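Local atomic coordinates of single-stranded DNA specific exonuclease RecJ (Thermus thermophilus, PDB entry 2ZXR), a protein that degrades single-stranded DNA in the 5' to 3' direction as a divalent-metal-dependent exonuclease, with no detectable activity on single-stranded RNA. Residues 19-24 with 39-44; 33-38 with 448-453; 457-462 with 506-511. All blocks are in the same frame, centred on the assembly; numbering follows the deposited sequence.

Interaction 1: residues 19-24 with 39-44; sequences REVMAA and GFRRKE
Val21 and Arg41 meet where helix 15-25 runs beside the chain leaving helix 29-37, their CA atoms 5.6 Å apart. Gly39, with positive phi, ends helix 29-37 in a Schellman motif, and the loop that follows comes back to helix 15-25. The buried part of the contact gathers round Val21. Its CG2 meets CD of Arg41 at 3.9 Å, and both branches lie near the carbonyl O of Phe40, CG1 at 4.0 Å. CG1 is anti to the backbone N (chi1 174°), leaving CG2 beside that nitrogen. Tyr35 and Ala32 of helix 29-37 also touch Val21.

Toward solvent the contact thins out. Ala24 puts CB 3.7 Å from the carbonyl O of Arg41, and CG of Lys43 comes to 3.2 Å from the carbonyl O of Ala24. The amine of Lys43 does not use that oxygen; the chain turns at its last bond (chi4 -59°), and NZ forms a salt bridge with Glu26. Arg41, bent at chi2 (-46°), offers its methylene part to Val21. Asp45 accepts hydrogen bonds from the backbone N of both Arg41 and Arg42.

No hydrogen bond or salt bridge crosses between 19-24 and 39-44, and 214 Å² is buried in all. Cohesion across this helix-loop seam therefore rests on van der Waals contact, while the Lys43 amine and the Arg41 guanidinium, in a cation-pi contact with Trp36, have partners outside the two segments.

Interaction 2: residues 33-38 with 448-453; sequences LAYWHR and ALLEPY
Leu450 lies obliquely against the ring of Tyr35, its CG 3.4 Å from CE1 and its CD2 3.5 Å from the same ring carbon. The two branches of Leu450 part company: CD2 follows the CD1-CE1 side of the tyrosine, whereas CD1 reaches 3.8 Å from CB of Ala34, one residue earlier on the helix. With CG of Tyr35 beside its backbone N (chi1 -65°), the ring extends from the helix toward 448-453, and its hydroxyl ends near Leu449, OH to CB 3.1 Å. That approach is not a polar one; the hydroxyl is hydrogen-bonded to the backbone O of Glu446.

Arg38 crosses Leu450 at about a right angle. Its chain bends at chi2 (-89°), and NH1 stands 4.1 Å from CD2 of Leu450. Guanidinium and Tyr453 ring meet edge to edge, NH1 lying 4.3 Å from CE1, an edge approach and not a stack on the ring face. NH2 makes a weak hydrogen bond to the backbone O of Pro458. Leu450 thus sits among Ala34, Tyr35 and Arg38, and no hydrogen bond joins the two segments.

A cis peptide joins Glu451 to Pro452, and the proline ring packs on helix 227-239. Tyr35 also touches Leu25 of helix 15-25, and Ala34 touches Leu431 of strand 426-433, so the last turn of helix 29-37 packs against both that helix and that strand.

Interaction 3: residues 457-462 with 506-511; sequences NPEPLF and AGLLSE
Glu459 holds CG anti to its nitrogen (chi1 -175°) and continues extended, which carries its methylenes across Leu508 at about a right angle, CG to CD2 3.5 Å. Leu461 and Leu508 both keep CG beside the backbone N (chi1 -64° and -61°), and the leucines meet obliquely, their CD2 atoms 3.5 Å apart. The same CD2 of Leu508 thus lies against the aliphatic part of Glu459 and a branch of Leu461.

The backbones join at one antiparallel hydrogen-bonded pair, Phe462 with Gly507. Phe462 N donates to Gly507 O at 2.8 Å, and Gly507 N returns a bond of 2.8 Å to Phe462 O. This pairing lays strand 462-466 alongside strand 503-514 in the mixed sheet that carries the OB-domain strands and is extended by strands 426-433 and 5-9. Leu461 is hydrogen-bonded through its backbone to Leu431 of strand 426-433. The Phe462 ring presents its edge to Gly507 O, and its CE1 packs obliquely on CB of Leu509, 4.2 Å away.

Before Phe462 the two chains diverge. One water sits between Pro460 O, to which it donates, and Leu509 N, whose N-H it accepts at 2.7 Å, so this pair is joined indirectly. A separate water bridges carboxylate and backbone, donating to Glu459 OE2 (2.6 Å) and to Leu509 O. From helix 440-447, Leu447 touches Phe462 and Phe444 touches Leu509.

How the interactions relate
From the N terminus, helix 15-25 leads into helix 29-37, and interaction 1 closes this short hairpin by bringing 39-44 back to the first helix. Interaction 2 starts inside that loop, at 33-38, and ends at 448-453, so the two cross along the chain; they also touch, through Val21 with Tyr35 and Phe40 with Leu450. The closure made by interaction 2 spans 409 residues, including the DHH and DHHA1 regions, and ties the N-terminal helices to the OB domain. Interaction 3 follows in series, joining 457-462 to strand 503-514 within that domain. A weak hydrogen bond from Arg38 to Pro458 links interactions 2 and 3, whereas interactions 1 and 3 do not touch, their centres about 20 Å apart.

Interaction 1: residues 19-24 with 39-44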
loop_
_atom_site.group_PDB
_atom_site.type_symbol
_atom_site.label_atom_id
_atom_site.label_comp_id
_atom_site.label_asym_id
_atom_site.label_seq_id
_atom_site.Cartn_x
_atom_site.Cartn_y
_atom_site.Cartn_z
ATOM N N ARG A 19 -18.814 14.737 -5.034
ATOM C CA ARG A 19 -20.057 14.409 -5.706
ATOM C C ARG A 19 -19.838 13.917 -7.136
ATOM O O ARG A 19 -20.501 12.977 -7.574
ATOM C CB ARG A 19 -20.985 15.633 -5.695
ATOM C CG ARG A 19 -21.790 15.746 -4.405
ATOM C CD ARG A 19 -22.178 17.187 -4.092
ATOM N NE ARG A 19 -23.231 17.255 -3.077
ATOM C CZ ARG A 19 -23.623 18.383 -2.491
ATOM N NH1 ARG A 19 -23.043 19.534 -2.816
ATOM N NH2 ARG A 19 -24.607 18.361 -1.592
ATOM N N GLU A 20 -18.926 14.563 -7.857
ATOM C CA GLU A 20 -18.618 14.177 -9.236
ATOM C C GLU A 20 -18.111 12.740 -9.280
ATOM O O GLU A 20 -18.517 11.958 -10.148
ATOM C CB GLU A 20 -17.571 15.120 -9.834
ATOM C CG GLU A 20 -18.120 16.525 -10.059
ATOM C CD GLU A 20 -17.064 17.553 -10.447
ATOM O OE1 GLU A 20 -17.467 18.688 -10.806
ATOM O OE2 GLU A 20 -15.844 17.239 -10.386
ATOM N N VAL A 21 -17.251 12.384 -8.332
ATOM C CA VAL A 21 -16.712 11.029 -8.288
ATOM C C VAL A 21 -17.805 10.021 -7.962
ATOM O O VAL A 21 -17.913 8.978 -8.614
ATOM C CB VAL A 21 -15.551 10.928 -7.273
ATOM C CG1 VAL A 21 -15.099 9.486 -7.127
ATOM C CG2 VAL A 21 -14.369 11.796 -7.765
ATOM N N MET A 22 -18.637 10.342 -6.976
ATOM C CA MET A 22 -19.715 9.449 -6.608
ATOM C C MET A 22 -20.648 9.176 -7.790
ATOM O O MET A 22 -21.162 8.063 -7.959
ATOM C CB MET A 22 -20.542 10.047 -5.479
ATOM C CG MET A 22 -19.902 9.986 -4.110
ATOM S SD MET A 22 -21.121 10.406 -2.865
ATOM C CE MET A 22 -21.046 12.136 -2.949
ATOM N N ALA A 23 -20.891 10.212 -8.585
ATOM C CA ALA A 23 -21.783 10.094 -9.731
ATOM C C ALA A 23 -21.147 9.344 -10.885
ATOM O O ALA A 23 -21.753 8.447 -11.455
ATOM C CB ALA A 23 -22.224 11.478 -10.201
ATOM N N ALA A 24 -19.917 9.714 -11.214
ATOM C CA ALA A 24 -19.204 9.116 -12.334
ATOM C C ALA A 24 -18.703 7.701 -12.106
ATOM O O ALA A 24 -18.294 7.037 -13.057
ATOM C CB ALA A 24 -18.044 10.028 -12.753
ATOM N N GLY A 39 -6.735 9.295 -7.187
ATOM C CA GLY A 39 -6.809 9.893 -8.509
ATOM C C GLY A 39 -7.800 9.275 -9.478
ATOM O O GLY A 39 -7.742 9.570 -10.671
ATOM N N PHE A 40 -8.697 8.412 -9.005
ATOM C CA PHE A 40 -9.690 7.818 -9.902
ATOM C C PHE A 40 -10.884 8.766 -10.010
ATOM O O PHE A 40 -11.614 8.959 -9.041
ATOM C CB PHE A 40 -10.154 6.451 -9.384
ATOM C CG PHE A 40 -9.065 5.407 -9.365
ATOM C CD1 PHE A 40 -8.218 5.284 -8.273
ATOM C CD2 PHE A 40 -8.879 4.558 -10.453
ATOM C CE1 PHE A 40 -7.198 4.330 -8.259
ATOM C CE2 PHE A 40 -7.862 3.601 -10.449
ATOM C CZ PHE A 40 -7.023 3.488 -9.350
ATOM N N ARG A 41 -11.082 9.353 -11.188
ATOM C CA ARG A 41 -12.169 10.303 -11.394
ATOM C C ARG A 41 -13.286 9.830 -12.322
ATOM O O ARG A 41 -14.460 10.029 -12.019
ATOM C CB ARG A 41 -11.607 11.633 -11.909
ATOM C CG ARG A 41 -10.517 12.228 -11.022
ATOM C CD ARG A 41 -10.897 12.183 -9.538
ATOM N NE ARG A 41 -9.797 12.589 -8.659
ATOM C CZ ARG A 41 -9.412 13.848 -8.467
ATOM N NH1 ARG A 41 -8.398 14.114 -7.649
ATOM N NH2 ARG A 41 -10.047 14.841 -9.085
ATOM N N ARG A 42 -12.924 9.214 -13.446
ATOM C CA ARG A 42 -13.910 8.720 -14.411
ATOM C C ARG A 42 -13.866 7.195 -14.443
ATOM O O ARG A 42 -12.915 6.601 -13.937
ATOM C CB ARG A 42 -13.599 9.270 -15.804
ATOM C CG ARG A 42 -13.325 10.761 -15.820
ATOM C CD ARG A 42 -13.080 11.263 -17.222
ATOM N NE ARG A 42 -11.942 10.605 -17.859
ATOM C CZ ARG A 42 -10.679 10.710 -17.448
ATOM N NH1 ARG A 42 -10.371 11.450 -16.386
ATOM N NH2 ARG A 42 -9.714 10.077 -18.110
ATOM N N LYS A 43 -14.883 6.563 -15.029
ATOM C CA LYS A 43 -14.919 5.101 -15.103
ATOM C C LYS A 43 -13.686 4.498 -15.776
ATOM O O LYS A 43 -13.232 3.417 -15.396
ATOM C CB LYS A 43 -16.166 4.619 -15.847
ATOM C CG LYS A 43 -17.441 4.592 -15.020
ATOM C CD LYS A 43 -18.539 3.820 -15.752
ATOM C CE LYS A 43 -19.883 3.916 -15.039
ATOM N NZ LYS A 43 -19.818 3.381 -13.656
ATOM N N GLU A 44 -13.143 5.195 -16.770
ATOM C CA GLU A 44 -11.970 4.700 -17.495
ATOM C C GLU A 44 -10.660 4.778 -16.710
ATOM O O GLU A 44 -9.611 4.344 -17.198
ATOM C CB GLU A 44 -11.820 5.430 -18.847
ATOM C CG GLU A 44 -12.176 6.919 -18.833
ATOM C CD GLU A 44 -13.620 7.191 -19.262
ATOM O OE1 GLU A 44 -13.927 7.023 -20.464
ATOM O OE2 GLU A 44 -14.450 7.567 -18.399
#

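Interaction 2: residues 33-38 with 448-453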
loop_
_atom_site.group_PDB
_atom_site.type_symbol
_atom_site.label_atom_id
_atom_site.label_comp_id
_atom_site.label_asym_id
_atom_site.label_seq_id
_atom_site.Cartn_x
_atom_site.Cartn_y
_atom_site.Cartn_z
ATOM N N LEU A 33 -14.318 8.642 -1.605
ATOM C CA LEU A 33 -13.231 9.319 -0.910
ATOM C C LEU A 33 -11.909 8.656 -1.336
ATOM O O LEU A 33 -10.926 9.337 -1.670
ATOM C CB LEU A 33 -13.422 9.159 0.600
ATOM C CG LEU A 33 -13.655 10.397 1.458
ATOM C CD1 LEU A 33 -14.271 9.993 2.808
ATOM C CD2 LEU A 33 -12.332 11.100 1.667
ATOM N N ALA A 34 -11.899 7.325 -1.317
ATOM C CA ALA A 34 -10.718 6.538 -1.704
ATOM C C ALA A 34 -10.342 6.809 -3.168
ATOM O O ALA A 34 -9.183 7.125 -3.487
ATOM C CB ALA A 34 -10.991 5.052 -1.490
ATOM N N TYR A 35 -11.321 6.702 -4.064
ATOM C CA TYR A 35 -11.046 6.971 -5.470
ATOM C C TYR A 35 -10.507 8.391 -5.661
ATOM O O TYR A 35 -9.510 8.583 -6.376
ATOM C CB TYR A 35 -12.301 6.770 -6.318
ATOM C CG TYR A 35 -12.777 5.346 -6.329
ATOM C CD1 TYR A 35 -11.943 4.319 -6.765
ATOM C CD2 TYR A 35 -14.047 5.015 -5.874
ATOM C CE1 TYR A 35 -12.374 2.996 -6.739
ATOM C CE2 TYR A 35 -14.479 3.711 -5.835
ATOM C CZ TYR A 35 -13.646 2.701 -6.265
ATOM O OH TYR A 35 -14.072 1.398 -6.205
ATOM N N TRP A 36 -11.133 9.382 -5.014
ATOM C CA TRP A 36 -10.654 10.756 -5.167
ATOM C C TRP A 36 -9.176 10.869 -4.780
ATOM O O TRP A 36 -8.385 11.495 -5.493
ATOM C CB TRP A 36 -11.470 11.733 -4.324
ATOM C CG TRP A 36 -11.091 13.179 -4.572
ATOM C CD1 TRP A 36 -11.538 13.987 -5.590
ATOM C CD2 TRP A 36 -10.191 13.977 -3.796
ATOM N NE1 TRP A 36 -10.969 15.238 -5.489
ATOM C CE2 TRP A 36 -10.140 15.261 -4.400
ATOM C CE3 TRP A 36 -9.424 13.740 -2.650
ATOM C CZ2 TRP A 36 -9.348 16.303 -3.889
ATOM C CZ3 TRP A 36 -8.634 14.778 -2.141
ATOM C CH2 TRP A 36 -8.605 16.044 -2.765
ATOM N N HIS A 37 -8.807 10.251 -3.664
ATOM C CA HIS A 37 -7.428 10.273 -3.196
ATOM C C HIS A 37 -6.441 9.536 -4.099
ATOM O O HIS A 37 -5.291 9.945 -4.204
ATOM C CB HIS A 37 -7.332 9.680 -1.786
ATOM C CG HIS A 37 -7.711 10.642 -0.700
ATOM N ND1 HIS A 37 -7.099 11.871 -0.547
ATOM C CD2 HIS A 37 -8.645 10.564 0.277
ATOM C CE1 HIS A 37 -7.645 12.508 0.473
ATOM N NE2 HIS A 37 -8.585 11.737 0.991
ATOM N N ARG A 38 -6.885 8.448 -4.726
ATOM C CA ARG A 38 -6.028 7.641 -5.582
ATOM C C ARG A 38 -6.048 8.180 -6.988
ATOM O O ARG A 38 -5.472 7.579 -7.886
ATOM C CB ARG A 38 -6.505 6.181 -5.626
ATOM C CG ARG A 38 -6.893 5.555 -4.297
ATOM C CD ARG A 38 -5.721 4.913 -3.605
ATOM N NE ARG A 38 -6.014 4.562 -2.218
ATOM C CZ ARG A 38 -6.269 3.335 -1.775
ATOM N NH1 ARG A 38 -6.277 2.308 -2.616
ATOM N NH2 ARG A 38 -6.480 3.136 -0.479
ATOM N N ALA A 448 -14.428 -2.694 -3.954
ATOM C CA ALA A 448 -13.945 -3.784 -4.786
ATOM C C ALA A 448 -13.267 -3.321 -6.059
ATOM O O ALA A 448 -12.263 -3.893 -6.469
ATOM C CB ALA A 448 -15.107 -4.721 -5.140
ATOM N N LEU A 449 -13.824 -2.288 -6.682
ATOM C CA LEU A 449 -13.288 -1.770 -7.930
ATOM C C LEU A 449 -11.859 -1.234 -7.839
ATOM O O LEU A 449 -11.205 -1.069 -8.858
ATOM C CB LEU A 449 -14.209 -0.675 -8.483
ATOM C CG LEU A 449 -15.466 -1.223 -9.173
ATOM C CD1 LEU A 449 -15.026 -2.118 -10.336
ATOM C CD2 LEU A 449 -16.332 -2.012 -8.171
ATOM N N LEU A 450 -11.398 -0.962 -6.619
ATOM C CA LEU A 450 -10.056 -0.444 -6.389
ATOM C C LEU A 450 -8.975 -1.458 -6.716
ATOM O O LEU A 450 -7.811 -1.106 -6.918
ATOM C CB LEU A 450 -9.898 -0.024 -4.927
ATOM C CG LEU A 450 -10.279 1.421 -4.609
ATOM C CD1 LEU A 450 -10.264 1.638 -3.088
ATOM C CD2 LEU A 450 -9.295 2.356 -5.320
ATOM N N GLU A 451 -9.355 -2.723 -6.727
ATOM C CA GLU A 451 -8.401 -3.770 -7.010
ATOM C C GLU A 451 -7.949 -3.711 -8.457
ATOM O O GLU A 451 -8.685 -3.245 -9.334
ATOM C CB GLU A 451 -9.031 -5.102 -6.713
ATOM C CG GLU A 451 -9.489 -5.193 -5.294
ATOM C CD GLU A 451 -9.802 -6.608 -4.917
ATOM O OE1 GLU A 451 -8.877 -7.312 -4.447
ATOM O OE2 GLU A 451 -10.973 -7.020 -5.106
ATOM N N PRO A 452 -6.736 -4.221 -8.733
ATOM C CA PRO A 452 -5.814 -4.840 -7.764
ATOM C C PRO A 452 -5.059 -3.916 -6.798
ATOM O O PRO A 452 -4.487 -2.895 -7.211
ATOM C CB PRO A 452 -4.857 -5.606 -8.661
ATOM C CG PRO A 452 -4.725 -4.660 -9.842
ATOM C CD PRO A 452 -6.162 -4.220 -10.090
ATOM N N TYR A 453 -5.078 -4.284 -5.513
ATOM C CA TYR A 453 -4.351 -3.562 -4.468
ATOM C C TYR A 453 -2.877 -3.940 -4.568
ATOM O O TYR A 453 -2.527 -5.083 -4.910
ATOM C CB TYR A 453 -4.825 -3.954 -3.052
ATOM C CG TYR A 453 -6.215 -3.466 -2.706
ATOM C CD1 TYR A 453 -6.554 -2.125 -2.874
ATOM C CD2 TYR A 453 -7.193 -4.348 -2.246
ATOM C CE1 TYR A 453 -7.819 -1.673 -2.595
ATOM C CE2 TYR A 453 -8.477 -3.906 -1.958
ATOM C CZ TYR A 453 -8.778 -2.556 -2.133
ATOM O OH TYR A 453 -10.009 -2.061 -1.793
#

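Interaction 3: residues 457-462 with 506-511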
loop_
_atom_site.group_PDB
_atom_site.type_symbol
_atom_site.label_atom_id
_atom_site.label_comp_id
_atom_site.label_asym_id
_atom_site.label_seq_id
_atom_site.Cartn_x
_atom_site.Cartn_y
_atom_site.Cartn_z
ATOM N N ASN A 457 -1.884 1.208 -4.780
ATOM C CA ASN A 457 -3.049 1.541 -3.978
ATOM C C ASN A 457 -3.201 0.443 -2.972
ATOM O O ASN A 457 -3.606 -0.666 -3.327
ATOM C CB ASN A 457 -4.348 1.610 -4.840
ATOM C CG ASN A 457 -4.406 0.511 -5.833
ATOM O OD1 ASN A 457 -5.465 -0.050 -6.171
ATOM N ND2 ASN A 457 -3.233 0.175 -6.328
ATOM N N PRO A 458 -2.836 0.720 -1.707
ATOM C CA PRO A 458 -2.964 -0.279 -0.650
ATOM C C PRO A 458 -4.437 -0.365 -0.292
ATOM O O PRO A 458 -5.199 0.546 -0.555
ATOM C CB PRO A 458 -2.145 0.316 0.486
ATOM C CG PRO A 458 -2.366 1.767 0.322
ATOM C CD PRO A 458 -2.233 1.959 -1.182
ATOM N N GLU A 459 -4.861 -1.474 0.272
ATOM C CA GLU A 459 -6.243 -1.571 0.655
ATOM C C GLU A 459 -6.500 -0.455 1.711
ATOM O O GLU A 459 -5.661 -0.192 2.591
ATOM C CB GLU A 459 -6.477 -2.958 1.232
ATOM C CG GLU A 459 -7.890 -3.276 1.587
ATOM C CD GLU A 459 -8.044 -4.749 1.877
ATOM O OE1 GLU A 459 -7.027 -5.472 1.857
ATOM O OE2 GLU A 459 -9.172 -5.177 2.122
ATOM N N PRO A 460 -7.642 0.238 1.611
ATOM C CA PRO A 460 -7.954 1.305 2.578
ATOM C C PRO A 460 -8.202 0.823 4.014
ATOM O O PRO A 460 -8.725 -0.283 4.235
ATOM C CB PRO A 460 -9.212 1.946 1.996
ATOM C CG PRO A 460 -9.856 0.833 1.286
ATOM C CD PRO A 460 -8.702 0.127 0.594
ATOM N N LEU A 461 -7.843 1.667 4.983
ATOM C CA LEU A 461 -8.067 1.358 6.391
ATOM C C LEU A 461 -9.090 2.322 6.984
ATOM O O LEU A 461 -9.021 3.539 6.743
ATOM C CB LEU A 461 -6.778 1.479 7.189
ATOM C CG LEU A 461 -5.649 0.521 6.844
ATOM C CD1 LEU A 461 -4.363 1.054 7.473
ATOM C CD2 LEU A 461 -5.995 -0.890 7.330
ATOM N N PHE A 462 -10.038 1.786 7.746
ATOM C CA PHE A 462 -11.056 2.620 8.377
ATOM C C PHE A 462 -10.729 2.765 9.859
ATOM O O PHE A 462 -10.030 1.939 10.460
ATOM C CB PHE A 462 -12.471 2.018 8.256
ATOM C CG PHE A 462 -13.037 2.053 6.864
ATOM C CD1 PHE A 462 -12.807 1.008 5.976
ATOM C CD2 PHE A 462 -13.764 3.148 6.429
ATOM C CE1 PHE A 462 -13.298 1.059 4.662
ATOM C CE2 PHE A 462 -14.252 3.216 5.132
ATOM C CZ PHE A 462 -14.019 2.160 4.240
ATOM N N ALA A 506 -7.440 0.811 13.537
ATOM C CA ALA A 506 -7.227 1.108 12.131
ATOM C C ALA A 506 -7.479 -0.258 11.514
ATOM O O ALA A 506 -6.708 -1.194 11.751
ATOM C CB ALA A 506 -5.817 1.528 11.881
ATOM N N GLY A 507 -8.547 -0.408 10.733
ATOM C CA GLY A 507 -8.799 -1.730 10.200
ATOM C C GLY A 507 -9.299 -1.898 8.788
ATOM O O GLY A 507 -9.842 -0.977 8.198
ATOM N N LEU A 508 -9.131 -3.111 8.273
ATOM C CA LEU A 508 -9.563 -3.469 6.924
ATOM C C LEU A 508 -10.982 -4.026 6.968
ATOM O O LEU A 508 -11.269 -4.934 7.760
ATOM C CB LEU A 508 -8.623 -4.543 6.354
ATOM C CG LEU A 508 -7.158 -4.120 6.231
ATOM C CD1 LEU A 508 -6.213 -5.367 6.201
ATOM C CD2 LEU A 508 -7.019 -3.275 4.943
ATOM N N LEU A 509 -11.855 -3.496 6.122
ATOM C CA LEU A 509 -13.233 -3.976 6.051
ATOM C C LEU A 509 -13.130 -5.333 5.355
ATOM O O LEU A 509 -12.668 -5.419 4.215
ATOM C CB LEU A 509 -14.102 -3.056 5.188
ATOM C CG LEU A 509 -15.600 -2.940 5.534
ATOM C CD1 LEU A 509 -16.355 -2.722 4.266
ATOM C CD2 LEU A 509 -16.150 -4.145 6.309
ATOM N N SER A 510 -13.577 -6.387 6.018
ATOM C CA SER A 510 -13.462 -7.711 5.430
ATOM C C SER A 510 -14.787 -8.427 5.199
ATOM O O SER A 510 -15.757 -8.257 5.960
ATOM C CB SER A 510 -12.595 -8.584 6.339
ATOM O OG SER A 510 -11.532 -7.823 6.855
ATOM N N GLU A 511 -14.810 -9.232 4.137
ATOM C CA GLU A 511 -15.975 -10.047 3.813
ATOM C C GLU A 511 -15.466 -11.452 4.104
ATOM O O GLU A 511 -14.700 -12.005 3.317
ATOM C CB GLU A 511 -16.353 -9.933 2.336
ATOM C CG GLU A 511 -17.596 -10.771 1.951
ATOM C CD GLU A 511 -18.020 -10.592 0.485
ATOM O OE1 GLU A 511 -17.287 -11.055 -0.410
ATOM O OE2 GLU A 511 -19.084 -9.979 0.222
HETATM O O HOH W 1 -11.375 -3.770 1.902
HETATM O O HOH W 2 -11.067 -1.669 4.260
#